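Local coordinates for Cobalt/magnesium transport protein CorA (Methanocaldococcus jannaschii, PDB 4EGW) that mediates influx of magnesium ions across the cell membrane as a homopentameric channel that closes when cytoplasmic magnesium is high, at residues L104-L114 against I126-I134; I199-H210 against S253-M264. All coordinates share one frame; numbering follows the deposited sequence.

Interaction 1 (L104-L114 against I126-I134)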
loop_
_atom_site.group_PDB
_atom_site.type_symbol
_atom_site.label_atom_id
_atom_site.label_comp_id
_atom_site.label_asym_id
_atom_site.label_seq_id
_atom_site.Cartn_x
_atom_site.Cartn_y
_atom_site.Cartn_z
ATOM N N LEU A 104 9.300 -9.399 7.467
ATOM C CA LEU A 104 9.067 -10.597 8.259
ATOM C C LEU A 104 8.411 -10.150 9.548
ATOM O O LEU A 104 8.861 -9.202 10.193
ATOM C CB LEU A 104 10.391 -11.281 8.571
ATOM C CG LEU A 104 10.364 -12.404 9.600
ATOM C CD1 LEU A 104 9.442 -13.508 9.150
ATOM C CD2 LEU A 104 11.773 -12.942 9.872
ATOM N N PHE A 105 7.346 -10.824 9.936
ATOM C CA PHE A 105 6.549 -10.340 11.049
ATOM C C PHE A 105 6.703 -11.235 12.271
ATOM O O PHE A 105 6.822 -12.455 12.159
ATOM C CB PHE A 105 5.089 -10.211 10.627
ATOM C CG PHE A 105 4.912 -9.745 9.198
ATOM C CD1 PHE A 105 5.347 -10.530 8.133
ATOM C CD2 PHE A 105 4.299 -8.538 8.917
ATOM C CE1 PHE A 105 5.183 -10.110 6.823
ATOM C CE2 PHE A 105 4.126 -8.122 7.606
ATOM C CZ PHE A 105 4.571 -8.904 6.561
ATOM N N GLU A 106 6.747 -10.596 13.434
ATOM C CA GLU A 106 6.947 -11.265 14.709
ATOM C C GLU A 106 6.387 -10.318 15.752
ATOM O O GLU A 106 5.715 -9.344 15.408
ATOM C CB GLU A 106 8.440 -11.482 14.974
ATOM C CG GLU A 106 9.254 -11.892 13.751
ATOM C CD GLU A 106 10.638 -11.258 13.721
ATOM O OE1 GLU A 106 11.140 -10.865 14.798
ATOM O OE2 GLU A 106 11.216 -11.149 12.616
ATOM N N GLU A 107 6.658 -10.588 17.024
ATOM C CA GLU A 107 6.427 -9.574 18.039
ATOM C C GLU A 107 7.046 -8.284 17.509
ATOM O O GLU A 107 6.433 -7.218 17.570
ATOM C CB GLU A 107 7.087 -9.968 19.362
ATOM C CG GLU A 107 6.999 -8.897 20.446
ATOM C CD GLU A 107 8.052 -9.067 21.532
ATOM O OE1 GLU A 107 9.245 -8.831 21.239
ATOM O OE2 GLU A 107 7.691 -9.432 22.674
ATOM N N ASP A 108 8.262 -8.394 16.973
ATOM C CA ASP A 108 8.930 -7.270 16.316
ATOM C C ASP A 108 9.220 -7.612 14.855
ATOM O O ASP A 108 9.422 -8.773 14.510
ATOM C CB ASP A 108 10.224 -6.899 17.045
ATOM C CG ASP A 108 10.284 -5.425 17.417
ATOM O OD1 ASP A 108 9.344 -4.936 18.084
ATOM O OD2 ASP A 108 11.265 -4.752 17.030
ATOM N N ILE A 109 9.244 -6.599 13.994
ATOM C CA ILE A 109 9.385 -6.833 12.559
ATOM C C ILE A 109 10.828 -6.731 12.075
ATOM O O ILE A 109 11.600 -5.892 12.545
ATOM C CB ILE A 109 8.546 -5.844 11.741
ATOM C CG1 ILE A 109 7.060 -5.968 12.088
ATOM C CG2 ILE A 109 8.761 -6.077 10.256
ATOM C CD1 ILE A 109 6.682 -5.323 13.405
ATOM N N THR A 110 11.184 -7.594 11.132
ATOM C CA THR A 110 12.473 -7.530 10.442
ATOM C C THR A 110 12.238 -7.982 9.000
ATOM O O THR A 110 11.094 -8.047 8.561
ATOM C CB THR A 110 13.584 -8.376 11.127
ATOM O OG1 THR A 110 13.247 -9.767 11.079
ATOM C CG2 THR A 110 13.794 -7.940 12.582
ATOM N N THR A 111 13.299 -8.253 8.247
ATOM C CA THR A 111 13.128 -8.782 6.903
ATOM C C THR A 111 13.807 -10.126 6.764
ATOM O O THR A 111 14.618 -10.511 7.602
ATOM C CB THR A 111 13.687 -7.857 5.835
ATOM O OG1 THR A 111 15.110 -7.815 5.944
ATOM C CG2 THR A 111 13.111 -6.468 5.979
ATOM N N THR A 112 13.445 -10.839 5.704
ATOM C CA THR A 112 13.843 -12.217 5.511
ATOM C C THR A 112 13.968 -12.475 4.011
ATOM O O THR A 112 13.198 -11.946 3.212
ATOM C CB THR A 112 12.775 -13.164 6.097
ATOM O OG1 THR A 112 13.297 -14.500 6.222
ATOM C CG2 THR A 112 11.538 -13.178 5.204
ATOM N N SER A 113 14.941 -13.291 3.626
ATOM C CA SER A 113 15.207 -13.523 2.214
ATOM C C SER A 113 14.412 -14.671 1.613
ATOM O O SER A 113 14.143 -15.700 2.253
ATOM C CB SER A 113 16.702 -13.730 1.967
ATOM O OG SER A 113 17.409 -12.506 2.086
ATOM N N LEU A 114 14.018 -14.474 0.366
ATOM C CA LEU A 114 13.467 -15.557 -0.415
ATOM C C LEU A 114 14.229 -15.652 -1.711
ATOM O O LEU A 114 14.656 -14.639 -2.265
ATOM C CB LEU A 114 11.977 -15.354 -0.685
ATOM C CG LEU A 114 11.424 -14.031 -1.213
ATOM C CD1 LEU A 114 12.494 -13.140 -1.769
ATOM C CD2 LEU A 114 10.364 -14.311 -2.266
ATOM N N ILE A 126 10.923 -19.525 -3.428
ATOM C CA ILE A 126 11.265 -20.390 -2.320
ATOM C C ILE A 126 11.660 -19.578 -1.082
ATOM O O ILE A 126 12.528 -18.693 -1.140
ATOM C CB ILE A 126 12.370 -21.382 -2.728
ATOM C CG1 ILE A 126 12.631 -22.380 -1.604
ATOM C CG2 ILE A 126 13.639 -20.647 -3.144
ATOM C CD1 ILE A 126 12.435 -23.812 -2.039
ATOM N N HIS A 127 10.993 -19.866 0.032
ATOM C CA HIS A 127 11.258 -19.150 1.265
ATOM C C HIS A 127 11.155 -20.039 2.489
ATOM O O HIS A 127 10.270 -20.886 2.575
ATOM C CB HIS A 127 10.331 -17.939 1.401
ATOM C CG HIS A 127 8.877 -18.248 1.222
ATOM N ND1 HIS A 127 7.982 -18.251 2.273
ATOM C CD2 HIS A 127 8.153 -18.533 0.114
ATOM C CE1 HIS A 127 6.774 -18.539 1.821
ATOM N NE2 HIS A 127 6.849 -18.713 0.515
ATOM N N SER A 128 12.085 -19.854 3.420
ATOM C CA SER A 128 12.040 -20.525 4.711
ATOM C C SER A 128 11.104 -19.850 5.714
ATOM O O SER A 128 10.590 -20.497 6.629
ATOM C CB SER A 128 13.442 -20.650 5.297
ATOM O OG SER A 128 14.251 -21.471 4.471
ATOM N N ASP A 129 10.907 -18.546 5.564
ATOM C CA ASP A 129 9.979 -17.814 6.425
ATOM C C ASP A 129 8.735 -17.465 5.625
ATOM O O ASP A 129 8.803 -17.276 4.411
ATOM C CB ASP A 129 10.618 -16.536 6.984
ATOM C CG ASP A 129 11.193 -16.722 8.384
ATOM O OD1 ASP A 129 10.680 -17.564 9.147
ATOM O OD2 ASP A 129 12.159 -16.010 8.730
ATOM N N LYS A 130 7.590 -17.392 6.288
ATOM C CA LYS A 130 6.402 -16.961 5.584
ATOM C C LYS A 130 6.721 -15.613 4.971
ATOM O O LYS A 130 7.492 -14.828 5.524
ATOM C CB LYS A 130 5.224 -16.820 6.538
ATOM C CG LYS A 130 3.878 -17.172 5.920
ATOM C CD LYS A 130 3.622 -16.492 4.563
ATOM C CE LYS A 130 3.741 -17.475 3.389
ATOM N NZ LYS A 130 2.731 -17.235 2.310
ATOM N N ILE A 131 6.149 -15.360 3.805
ATOM C CA ILE A 131 6.271 -14.065 3.170
ATOM C C ILE A 131 4.880 -13.534 2.844
ATOM O O ILE A 131 4.147 -14.095 2.027
ATOM C CB ILE A 131 7.155 -14.134 1.930
ATOM C CG1 ILE A 131 8.472 -14.808 2.301
ATOM C CG2 ILE A 131 7.387 -12.736 1.359
ATOM C CD1 ILE A 131 9.553 -14.606 1.294
ATOM N N LYS A 132 4.527 -12.448 3.507
ATOM C CA LYS A 132 3.167 -11.962 3.491
ATOM C C LYS A 132 2.666 -11.820 2.067
ATOM O O LYS A 132 1.490 -12.034 1.786
ATOM C CB LYS A 132 3.106 -10.612 4.193
ATOM C CG LYS A 132 1.738 -10.254 4.702
ATOM C CD LYS A 132 1.360 -11.105 5.899
ATOM C CE LYS A 132 -0.105 -11.513 5.808
ATOM N NZ LYS A 132 -0.933 -10.482 5.107
ATOM N N ALA A 133 3.570 -11.459 1.167
ATOM C CA ALA A 133 3.172 -11.073 -0.173
ATOM C C ALA A 133 2.698 -12.257 -0.992
ATOM O O ALA A 133 1.811 -12.116 -1.834
ATOM C CB ALA A 133 4.310 -10.360 -0.875
ATOM N N ILE A 134 3.286 -13.423 -0.742
ATOM C CA ILE A 134 3.043 -14.599 -1.570
ATOM C C ILE A 134 1.719 -15.237 -1.216
ATOM O O ILE A 134 1.031 -15.800 -2.073
ATOM C CB ILE A 134 4.187 -15.613 -1.442
ATOM C CG1 ILE A 134 5.500 -14.927 -1.791
ATOM C CG2 ILE A 134 3.948 -16.817 -2.334
ATOM C CD1 ILE A 134 6.602 -15.876 -2.048
HETATM O O HOH W 1 12.282 -16.551 4.181
#

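Interaction 2 (I199-H210 against S253-M264). With BU1 (1,4-butanediol), chain G.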
loop_
_atom_site.group_PDB
_atom_site.type_symbol
_atom_site.label_atom_id
_atom_site.label_comp_id
_atom_site.label_asym_id
_atom_site.label_seq_id
_atom_site.Cartn_x
_atom_site.Cartn_y
_atom_site.Cartn_z
ATOM N N ILE A 199 11.550 2.691 21.116
ATOM C CA ILE A 199 12.369 3.433 20.163
ATOM C C ILE A 199 13.419 2.514 19.560
ATOM O O ILE A 199 13.541 2.402 18.338
ATOM C CB ILE A 199 13.097 4.634 20.806
ATOM C CG1 ILE A 199 12.110 5.619 21.417
ATOM C CG2 ILE A 199 13.907 5.369 19.764
ATOM C CD1 ILE A 199 12.759 6.924 21.792
ATOM N N LEU A 200 14.179 1.855 20.427
ATOM C CA LEU A 200 15.189 0.920 19.959
ATOM C C LEU A 200 14.534 -0.194 19.156
ATOM O O LEU A 200 15.165 -0.782 18.277
ATOM C CB LEU A 200 15.962 0.324 21.128
ATOM C CG LEU A 200 16.704 1.313 22.019
ATOM C CD1 LEU A 200 17.522 0.551 23.047
ATOM C CD2 LEU A 200 17.591 2.213 21.182
ATOM N N GLY A 201 13.265 -0.477 19.458
ATOM C CA GLY A 201 12.521 -1.497 18.740
ATOM C C GLY A 201 12.220 -1.106 17.304
ATOM O O GLY A 201 12.470 -1.879 16.376
ATOM N N LEU A 202 11.686 0.102 17.126
ATOM C CA LEU A 202 11.373 0.627 15.803
ATOM C C LEU A 202 12.627 1.028 15.056
ATOM O O LEU A 202 12.579 1.297 13.863
ATOM C CB LEU A 202 10.437 1.830 15.902
ATOM C CG LEU A 202 9.000 1.514 16.315
ATOM C CD1 LEU A 202 8.161 2.772 16.246
ATOM C CD2 LEU A 202 8.421 0.426 15.416
ATOM N N ARG A 203 13.745 1.105 15.766
ATOM C CA ARG A 203 15.033 1.303 15.105
ATOM C C ARG A 203 15.447 -0.018 14.490
ATOM O O ARG A 203 15.838 -0.086 13.326
ATOM C CB ARG A 203 16.106 1.771 16.097
ATOM C CG ARG A 203 16.136 3.274 16.341
ATOM C CD ARG A 203 16.907 4.045 15.248
ATOM N NE ARG A 203 18.359 4.055 15.442
ATOM C CZ ARG A 203 19.224 3.314 14.752
ATOM N NH1 ARG A 203 18.800 2.489 13.802
ATOM N NH2 ARG A 203 20.525 3.398 15.003
ATOM N N LYS A 204 15.329 -1.067 15.297
ATOM C CA LYS A 204 15.644 -2.425 14.891
ATOM C C LYS A 204 14.882 -2.748 13.625
ATOM O O LYS A 204 15.459 -3.202 12.638
ATOM C CB LYS A 204 15.249 -3.394 16.011
ATOM C CG LYS A 204 15.710 -4.842 15.851
ATOM C CD LYS A 204 15.648 -5.566 17.209
ATOM C CE LYS A 204 15.762 -7.084 17.086
ATOM N NZ LYS A 204 14.508 -7.784 17.512
ATOM N N THR A 205 13.578 -2.501 13.645
ATOM C CA THR A 205 12.774 -2.775 12.464
ATOM C C THR A 205 13.355 -2.012 11.280
ATOM O O THR A 205 13.756 -2.616 10.283
ATOM C CB THR A 205 11.294 -2.371 12.659
ATOM O OG1 THR A 205 10.629 -3.345 13.477
ATOM C CG2 THR A 205 10.603 -2.275 11.318
ATOM N N LEU A 206 13.438 -0.689 11.427
ATOM C CA LEU A 206 13.906 0.221 10.378
ATOM C C LEU A 206 15.267 -0.163 9.802
ATOM O O LEU A 206 15.451 -0.201 8.578
ATOM C CB LEU A 206 13.961 1.654 10.914
ATOM C CG LEU A 206 12.793 2.564 10.523
ATOM C CD1 LEU A 206 11.628 1.768 9.966
ATOM C CD2 LEU A 206 12.356 3.404 11.691
ATOM N N VAL A 207 16.219 -0.447 10.684
ATOM C CA VAL A 207 17.537 -0.876 10.252
ATOM C C VAL A 207 17.461 -2.003 9.216
ATOM O O VAL A 207 18.177 -1.969 8.217
ATOM C CB VAL A 207 18.390 -1.339 11.452
ATOM C CG1 VAL A 207 19.789 -1.700 10.995
ATOM C CG2 VAL A 207 18.448 -0.257 12.518
ATOM N N TYR A 208 16.603 -2.997 9.467
ATOM C CA TYR A 208 16.443 -4.160 8.589
ATOM C C TYR A 208 15.819 -3.734 7.270
ATOM O O TYR A 208 16.254 -4.152 6.190
ATOM C CB TYR A 208 15.560 -5.240 9.255
ATOM C CG TYR A 208 16.317 -6.305 10.052
ATOM C CD1 TYR A 208 16.815 -7.450 9.432
ATOM C CD2 TYR A 208 16.524 -6.165 11.421
ATOM C CE1 TYR A 208 17.510 -8.423 10.156
ATOM C CE2 TYR A 208 17.220 -7.131 12.153
ATOM C CZ TYR A 208 17.713 -8.258 11.516
ATOM O OH TYR A 208 18.401 -9.213 12.245
ATOM N N PHE A 209 14.786 -2.903 7.364
ATOM C CA PHE A 209 14.146 -2.376 6.176
ATOM C C PHE A 209 15.124 -1.603 5.332
ATOM O O PHE A 209 15.140 -1.723 4.117
ATOM C CB PHE A 209 12.989 -1.463 6.547
ATOM C CG PHE A 209 11.717 -2.198 6.816
ATOM C CD1 PHE A 209 11.725 -3.571 6.986
ATOM C CD2 PHE A 209 10.510 -1.521 6.880
ATOM C CE1 PHE A 209 10.560 -4.254 7.236
ATOM C CE2 PHE A 209 9.329 -2.193 7.132
ATOM C CZ PHE A 209 9.347 -3.560 7.304
ATOM N N HIS A 210 15.939 -0.786 5.971
ATOM C CA HIS A 210 16.747 0.118 5.187
ATOM C C HIS A 210 17.811 -0.662 4.433
ATOM O O HIS A 210 17.987 -0.510 3.219
ATOM C CB HIS A 210 17.363 1.185 6.062
ATOM C CG HIS A 210 17.807 2.381 5.290
ATOM N ND1 HIS A 210 19.098 2.529 4.823
ATOM C CD2 HIS A 210 17.127 3.474 4.871
ATOM C CE1 HIS A 210 19.196 3.669 4.168
ATOM N NE2 HIS A 210 18.013 4.263 4.183
ATOM N N SER A 253 12.154 5.293 5.317
ATOM C CA SER A 253 13.009 4.613 6.277
ATOM C C SER A 253 14.097 5.577 6.734
ATOM O O SER A 253 14.328 5.747 7.918
ATOM C CB SER A 253 13.619 3.367 5.653
ATOM O OG SER A 253 12.593 2.530 5.150
ATOM N N ALA A 254 14.753 6.231 5.791
ATOM C CA ALA A 254 15.734 7.230 6.165
ATOM C C ALA A 254 15.081 8.290 7.052
ATOM O O ALA A 254 15.498 8.530 8.187
ATOM C CB ALA A 254 16.336 7.868 4.924
ATOM N N THR A 255 14.038 8.917 6.530
ATOM C CA THR A 255 13.342 9.956 7.269
ATOM C C THR A 255 12.999 9.491 8.689
ATOM O O THR A 255 13.130 10.250 9.655
ATOM C CB THR A 255 12.065 10.358 6.529
ATOM O OG1 THR A 255 12.392 10.670 5.169
ATOM C CG2 THR A 255 11.419 11.560 7.193
ATOM N N TYR A 256 12.584 8.235 8.810
ATOM C CA TYR A 256 12.071 7.719 10.073
ATOM C C TYR A 256 13.156 7.433 11.101
ATOM O O TYR A 256 12.993 7.732 12.290
ATOM C CB TYR A 256 11.229 6.461 9.842
ATOM C CG TYR A 256 10.052 6.671 8.919
ATOM C CD1 TYR A 256 9.586 7.946 8.624
ATOM C CD2 TYR A 256 9.405 5.586 8.337
ATOM C CE1 TYR A 256 8.508 8.133 7.763
ATOM C CE2 TYR A 256 8.327 5.760 7.479
ATOM C CZ TYR A 256 7.886 7.034 7.195
ATOM O OH TYR A 256 6.819 7.196 6.346
ATOM N N ARG A 257 14.259 6.836 10.665
ATOM C CA ARG A 257 15.379 6.672 11.575
ATOM C C ARG A 257 15.764 8.043 12.095
ATOM O O ARG A 257 16.008 8.206 13.287
ATOM C CB ARG A 257 16.575 6.017 10.901
ATOM C CG ARG A 257 17.840 6.104 11.742
ATOM C CD ARG A 257 19.066 5.706 10.949
ATOM N NE ARG A 257 20.292 6.193 11.570
ATOM C CZ ARG A 257 21.512 5.834 11.185
ATOM N NH1 ARG A 257 21.668 4.975 10.185
ATOM N NH2 ARG A 257 22.576 6.328 11.803
ATOM N N GLU A 258 15.800 9.029 11.199
ATOM C CA GLU A 258 16.090 10.401 11.596
ATOM C C GLU A 258 15.243 10.678 12.828
ATOM O O GLU A 258 15.761 10.849 13.929
ATOM C CB GLU A 258 15.703 11.401 10.496
ATOM C CG GLU A 258 16.366 11.208 9.127
ATOM C CD GLU A 258 15.794 12.145 8.044
ATOM O OE1 GLU A 258 15.051 13.091 8.394
ATOM O OE2 GLU A 258 16.085 11.934 6.842
ATOM N N VAL A 259 13.927 10.681 12.632
ATOM C CA VAL A 259 12.983 10.983 13.698
ATOM C C VAL A 259 13.214 10.179 14.977
ATOM O O VAL A 259 12.993 10.686 16.072
ATOM C CB VAL A 259 11.545 10.712 13.246
ATOM C CG1 VAL A 259 10.611 10.766 14.444
ATOM C CG2 VAL A 259 11.126 11.700 12.166
ATOM N N LEU A 260 13.638 8.927 14.845
ATOM C CA LEU A 260 13.915 8.102 16.015
ATOM C C LEU A 260 15.265 8.427 16.666
ATOM O O LEU A 260 15.475 8.142 17.846
ATOM C CB LEU A 260 13.827 6.621 15.663
ATOM C CG LEU A 260 12.422 6.162 15.275
ATOM C CD1 LEU A 260 12.503 4.986 14.350
ATOM C CD2 LEU A 260 11.595 5.823 16.496
ATOM N N THR A 261 16.182 9.023 15.909
ATOM C CA THR A 261 17.433 9.489 16.496
ATOM C C THR A 261 17.121 10.661 17.419
ATOM O O THR A 261 17.721 10.807 18.485
ATOM C CB THR A 261 18.462 9.949 15.426
ATOM O OG1 THR A 261 18.090 11.234 14.908
ATOM C CG2 THR A 261 18.557 8.957 14.276
ATOM N N SER A 262 16.175 11.497 17.004
ATOM C CA SER A 262 15.809 12.674 17.781
ATOM C C SER A 262 15.093 12.255 19.043
ATOM O O SER A 262 15.468 12.645 20.147
ATOM C CB SER A 262 14.901 13.609 16.982
ATOM O OG SER A 262 15.528 14.020 15.785
ATOM N N MET A 263 14.063 11.439 18.872
ATOM C CA MET A 263 13.235 11.035 19.989
ATOM C C MET A 263 14.121 10.370 21.021
ATOM O O MET A 263 13.965 10.606 22.223
ATOM C CB MET A 263 12.094 10.119 19.530
ATOM C CG MET A 263 11.282 10.724 18.369
ATOM S SD MET A 263 9.588 10.138 18.090
ATOM C CE MET A 263 9.822 8.379 18.242
ATOM N N MET A 264 15.079 9.574 20.553
ATOM C CA MET A 264 15.989 8.916 21.478
ATOM C C MET A 264 16.726 9.968 22.243
ATOM O O MET A 264 16.695 9.979 23.470
ATOM C CB MET A 264 17.010 8.029 20.780
ATOM C CG MET A 264 17.745 7.112 21.756
ATOM S SD MET A 264 16.631 5.882 22.489
ATOM C CE MET A 264 17.482 5.548 24.026
HETATM C C1 BU1 G . 6.743 12.016 12.549
HETATM C C2 BU1 G . 6.775 11.954 11.063
HETATM C C3 BU1 G . 7.874 11.186 10.408
HETATM C C4 BU1 G . 7.769 11.033 8.929
HETATM O O5 BU1 G . 6.199 10.939 13.216
HETATM O O6 BU1 G . 6.542 11.324 8.355
#

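Interaction 1 (L104-L114 against I126-I134)
Leu104 lays its two methyl carbons against the carboxylate of Asp129, the side chains crossing at about a right angle. Leu104 CD2 comes within 3.3 Å of Asp129 OD2. The ring of Phe105 lies across the base of Lys132, with Phe105 CZ 3.3 Å from Lys132 CB. Lys132 CD sits over one ring face in a CH-pi contact, 4.3 Å from the centroid. Phe105 also touches Arg171 and Ile172 of helix 156-186, and Lys132 packs on Asp178 of the second subunit. Thr112 OG1, anti to the backbone N (chi1 -165°), is 3.1 Å from Asp129 OD2 and can give it a hydrogen bond, though another acceptor lies within reach of the same proton. A water near the hydroxyl donates to Ser113 O at 2.8 Å and accepts from Asp129 N. At Leu114 the contact turns apolar. Leu114 CB meets His127 CB at 3.7 Å, while Leu114 CD2 and Ile134 CD1 face each other tip to tip at 4.1 Å. Polar bonds thus gather at Thr112, Ser113 and Asp129, where the hydroxyl and the water join the strand to the turn after 122-127. The Leu104 methyls probably shield part of the carboxylate from water.

Interaction 2 (I199-H210 against S253-M264)
Leu260 enters a hole formed by Ile199, Leu202, Arg203 and Leu206, a knob-into-hole fit. Leu260 CB lies 4.0 Å from Arg203 CD, and the two side chains slide past each other in opposite directions. CG stands anti to the carbonyl carbon (chi1 -66°), which sends the branches in among the facing residues. Leu260 CD1 reaches Leu202 O at 3.7 Å. Its distance to Leu206 CD2 is too short to be trusted. Leu206 CD2 also meets Tyr256 CB at 3.7 Å, the side chains crossing at about a right angle. Leu260 CD2 touches Ile199 CG2 at 4.0 Å.

Ile199 carries one end of the contact. Its CD1 touches Met263 CB and the backbone N of Met264, while Ile199 CG2 is 3.9 Å from Met264 SD. Trimmed to an alanine, Ile199 would probably leave a gap between Leu260 and Met264 and free the thioether to shift.

Arg257 CG lies over one face of the Arg203 guanidinium, toward its rim. The guanidinium planes are 4° apart and Arg203 NH2 lies 4.4 Å from Arg257 NE, a probably unfavourable closeness of like charges. Ser253 CB meets the edge of the His210 ring, 3.6 Å from His210 CD2, while Ser253 OG bonds to Leu249 O. At the edge of the Tyr256 ring lies a bound butanediol.

The axes of 199-210 and 253-264 come within 9.8 Å at their closest, their directions 154° apart. This is antiparallel helix packing in the CorA cytoplasmic domain, where helix 233-270 belongs to the long stalk helix that in this family leads into the pore.

Overall arrangement
From the N terminus, strands 28-33 and 51-56, two helices and strand 88-90 come before strand 96-104. The chain then turns back through 105-109 and enters strand 110-119. Interaction 1 closes the hairpin with strand 122-127 and brings the start of helix 132-143 against the sheet. Helix 156-186 follows. Interaction 2 closes a longer excursion, pairing helix 193-225 with helix 233-270 across 42 intervening residues. The contacts come in series and neither nest nor cross. Their centres are about 19 Å apart, yet the segments meet. Ile109 O probably accepts a hydrogen bond from Thr205 OG1, and Thr111 packs on Phe209. Interaction 1 thus joins the sheet to the helical bundle of interaction 2.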